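Local structure of aldehyde dehydrogenase 12 (Zea mays, 6D97) at residues D446-V451 and Q475-R480. The protein catalyses the NAD+-dependent oxidation of L-glutamate gamma-semialdehyde to glutamate, the last step of proline catabolism in plants. Sequence-based numbering, arbitrary orientation. Where two conformers were deposited one is given.
Sequences DQLELV and QDVLGR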
ATOM      1  N   ASP A 446     -14.392  17.664 -35.612  1.00 50.29           N
ATOM      2  CA  ASP A 446     -15.084  16.428 -35.952  1.00 50.45           C
ATOM      3  C   ASP A 446     -14.149  15.233 -36.099  1.00 47.95           C
ATOM      4  O   ASP A 446     -14.630  14.122 -36.344  1.00 58.75           O
ATOM      5  CB  ASP A 446     -15.875  16.606 -37.255  1.00 49.23           C
ATOM      6  CG  ASP A 446     -16.480  17.994 -37.389  1.00 71.82           C
ATOM      7  OD1 ASP A 446     -15.768  18.913 -37.850  1.00 76.05           O
ATOM      8  OD2 ASP A 446     -17.665  18.167 -37.029  1.00 81.52           O
ATOM      9  N   GLN A 447     -12.836  15.423 -35.951  1.00 46.94           N
ATOM     10  CA  GLN A 447     -11.856  14.426 -36.365  1.00 45.85           C
ATOM     11  C   GLN A 447     -11.044  13.844 -35.211  1.00 39.52           C
ATOM     12  O   GLN A 447      -9.986  13.251 -35.451  1.00 43.34           O
ATOM     13  CB  GLN A 447     -10.900  15.023 -37.399  1.00 46.67           C
ATOM     14  CG  GLN A 447     -11.553  15.513 -38.675  1.00 44.33           C
ATOM     15  CD  GLN A 447     -10.532  15.991 -39.688  1.00 46.49           C
ATOM     16  OE1 GLN A 447      -9.710  16.864 -39.398  1.00 48.02           O
ATOM     17  NE2 GLN A 447     -10.562  15.407 -40.877  1.00 55.46           N
ATOM     18  N   LEU A 448     -11.500  13.999 -33.963  1.00 32.49           N
ATOM     19  CA  LEU A 448     -10.731  13.450 -32.849  1.00 31.94           C
ATOM     20  C   LEU A 448     -10.580  11.938 -32.965  1.00 38.78           C
ATOM     21  O   LEU A 448      -9.556  11.383 -32.551  1.00 36.90           O
ATOM     22  CB  LEU A 448     -11.377  13.817 -31.513  1.00 32.53           C
ATOM     23  CG  LEU A 448     -10.588  13.327 -30.292  1.00 35.90           C
ATOM     24  CD1 LEU A 448      -9.164  13.879 -30.314  1.00 33.38           C
ATOM     25  CD2 LEU A 448     -11.286  13.669 -28.983  1.00 27.70           C
ATOM     26  N   GLU A 449     -11.580  11.260 -33.538  1.00 41.66           N
ATOM     27  CA  GLU A 449     -11.486   9.813 -33.715  1.00 39.43           C
ATOM     28  C   GLU A 449     -10.318   9.441 -34.615  1.00 31.73           C
ATOM     29  O   GLU A 449      -9.612   8.460 -34.353  1.00 34.79           O
ATOM     30  CB  GLU A 449     -12.795   9.269 -34.286  1.00 56.13           C
ATOM     31  CG  GLU A 449     -14.000   9.529 -33.406  1.00 63.80           C
ATOM     32  CD  GLU A 449     -13.908   8.813 -32.073  1.00 71.09           C
ATOM     33  OE1 GLU A 449     -13.290   7.727 -32.026  1.00 78.02           O
ATOM     34  OE2 GLU A 449     -14.450   9.336 -31.074  1.00 75.39           O
ATOM     35  N   LEU A 450     -10.100  10.212 -35.683  1.00 31.64           N
ATOM     36  CA  LEU A 450      -8.971   9.950 -36.570  1.00 36.83           C
ATOM     37  C   LEU A 450      -7.651  10.081 -35.826  1.00 41.43           C
ATOM     38  O   LEU A 450      -6.728   9.284 -36.030  1.00 40.00           O
ATOM     39  CB  LEU A 450      -9.009  10.910 -37.759  1.00 38.49           C
ATOM     40  CG  LEU A 450     -10.285  10.955 -38.602  1.00 44.46           C
ATOM     41  CD1 LEU A 450     -10.100  11.859 -39.815  1.00 33.35           C
ATOM     42  CD2 LEU A 450     -10.696   9.560 -39.035  1.00 40.09           C
ATOM     43  N   VAL A 451      -7.546  11.084 -34.956  1.00 42.09           N
ATOM     44  CA  VAL A 451      -6.330  11.269 -34.173  1.00 27.42           C
ATOM     45  C   VAL A 451      -6.118  10.085 -33.241  1.00 30.73           C
ATOM     46  O   VAL A 451      -5.009   9.548 -33.129  1.00 27.07           O
ATOM     47  CB  VAL A 451      -6.394  12.594 -33.396  1.00 27.59           C
ATOM     48  CG1 VAL A 451      -5.228  12.696 -32.436  1.00 27.95           C
ATOM     49  CG2 VAL A 451      -6.400  13.760 -34.363  1.00 28.06           C
ATOM     50  N   GLN A 475     -10.212  13.362 -20.239  1.00 27.85           N
ATOM     51  CA  GLN A 475     -10.601  12.010 -19.847  1.00 27.99           C
ATOM     52  C   GLN A 475     -11.003  11.166 -21.049  1.00 24.50           C
ATOM     53  O   GLN A 475     -10.855   9.937 -21.020  1.00 32.42           O
ATOM     54  CB  GLN A 475     -11.731  12.067 -18.821  1.00 28.45           C
ATOM     55  CG  GLN A 475     -13.109  12.328 -19.399  1.00 24.17           C
ATOM     56  CD  GLN A 475     -14.161  12.485 -18.320  1.00 26.53           C
ATOM     57  OE1 GLN A 475     -13.850  12.475 -17.132  1.00 29.58           O
ATOM     58  NE2 GLN A 475     -15.413  12.641 -18.731  1.00 25.51           N
ATOM     59  N   ASP A 476     -11.499  11.797 -22.115  1.00 26.89           N
ATOM     60  CA  ASP A 476     -11.815  11.058 -23.333  1.00 31.32           C
ATOM     61  C   ASP A 476     -10.543  10.579 -24.021  1.00 30.75           C
ATOM     62  O   ASP A 476     -10.430   9.405 -24.393  1.00 31.10           O
ATOM     63  CB  ASP A 476     -12.646  11.932 -24.274  1.00 33.70           C
ATOM     64  CG  ASP A 476     -13.153  11.171 -25.482  1.00 50.23           C
ATOM     65  OD1 ASP A 476     -13.642  10.038 -25.304  1.00 52.14           O
ATOM     66  OD2 ASP A 476     -13.083  11.708 -26.607  1.00 64.07           O
ATOM     67  N   VAL A 477      -9.568  11.473 -24.185  1.00 28.10           N
ATOM     68  CA  VAL A 477      -8.312  11.103 -24.829  1.00 27.75           C
ATOM     69  C   VAL A 477      -7.536  10.113 -23.970  1.00 30.92           C
ATOM     70  O   VAL A 477      -6.999   9.119 -24.476  1.00 33.88           O
ATOM     71  CB  VAL A 477      -7.483  12.362 -25.135  1.00 29.07           C
ATOM     72  CG1 VAL A 477      -6.132  11.971 -25.688  1.00 25.20           C
ATOM     73  CG2 VAL A 477      -8.224  13.244 -26.123  1.00 25.52           C
ATOM     74  N   LEU A 478      -7.464  10.363 -22.658  1.00 32.63           N
ATOM     75  CA  LEU A 478      -6.713   9.482 -21.766  1.00 28.15           C
ATOM     76  C   LEU A 478      -7.317   8.086 -21.737  1.00 29.16           C
ATOM     77  O   LEU A 478      -6.601   7.084 -21.851  1.00 33.22           O
ATOM     78  CB  LEU A 478      -6.669  10.072 -20.357  1.00 23.22           C
ATOM     79  CG  LEU A 478      -5.758  11.272 -20.113  1.00 25.55           C
ATOM     80  CD1 LEU A 478      -6.166  11.994 -18.842  1.00 28.58           C
ATOM     81  CD2 LEU A 478      -4.318  10.820 -20.020  1.00 24.19           C
ATOM     82  N   GLY A 479      -8.640   8.001 -21.584  1.00 28.84           N
ATOM     83  CA  GLY A 479      -9.301   6.709 -21.546  1.00 31.16           C
ATOM     84  C   GLY A 479      -9.170   5.908 -22.825  1.00 27.98           C
ATOM     85  O   GLY A 479      -9.357   4.687 -22.802  1.00 32.63           O
ATOM     86  N   ARG A 480      -8.849   6.562 -23.939  1.00 29.58           N
ATOM     87  CA  ARG A 480      -8.698   5.905 -25.232  0.52 26.82           C
ATOM     88  C   ARG A 480      -7.277   6.063 -25.765  1.00 28.68           C
ATOM     89  O   ARG A 480      -7.057   6.336 -26.948  1.00 29.84           O
ATOM     90  CB  ARG A 480      -9.729   6.433 -26.228  0.52 28.08           C
ATOM     91  CG  ARG A 480     -11.098   5.777 -26.086  0.52 34.04           C
ATOM     92  CD  ARG A 480     -12.203   6.605 -26.730  0.52 34.47           C
ATOM     93  NE  ARG A 480     -13.031   7.305 -25.747  0.52 36.02           N
ATOM     94  CZ  ARG A 480     -14.091   6.776 -25.139  0.52 42.66           C
ATOM     95  NH1 ARG A 480     -14.459   5.530 -25.403  0.52 47.84           N
ATOM     96  NH2 ARG A 480     -14.786   7.492 -24.264  0.52 48.79           N
TER
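L448 reaches across to D476 and V477 where two neighbouring helices, 448-457 and 471-479, lie on the parallel strands of the seven-stranded mixed sheet, in the alpha/beta domain of this aldehyde dehydrogenase fold away from the NAD pocket. The helices are the connections of two successive beta-alpha-beta crossovers, 437-443 to 463-467 and 463-467 to 485-488. Their contact is slight, burying 117 Å² in all. The apolar part is L448 CD2 against V477 CG2 at 4.2 Å. Beneath them the sheet supplies the floor: V477 rests on I466 and I301, and V451 also packs on I301. The same methyl meets a polar neighbour, L448 CD2 lying 3.6 Å from D476 OD2, as the two side chains pass in opposite directions. With CG anti to the backbone N (chi1 -177°), L448 extends toward the second helix. No hydrogen bond joins the segments; the salt bridge D476-R480 stays within 475-480. In it R480 grips side-on, with NE at 2.8 Å and NH2 at 3.0 Å from the single oxygen D476 OD1. E449 OE2 stands 5.2 Å from D476 OD2, a like charge whose effect R480 probably offsets. Were D476 an alanine, the R480 guanidinium would be likely to lose its carboxylate mate and turn more freely, and L448 CD2 its closer contact, leaving V477 CG2. Both N-H...O angles are bent, 139° for NE and 132° for NH2, and NE meets D476 OD1 from above the carboxylate plane.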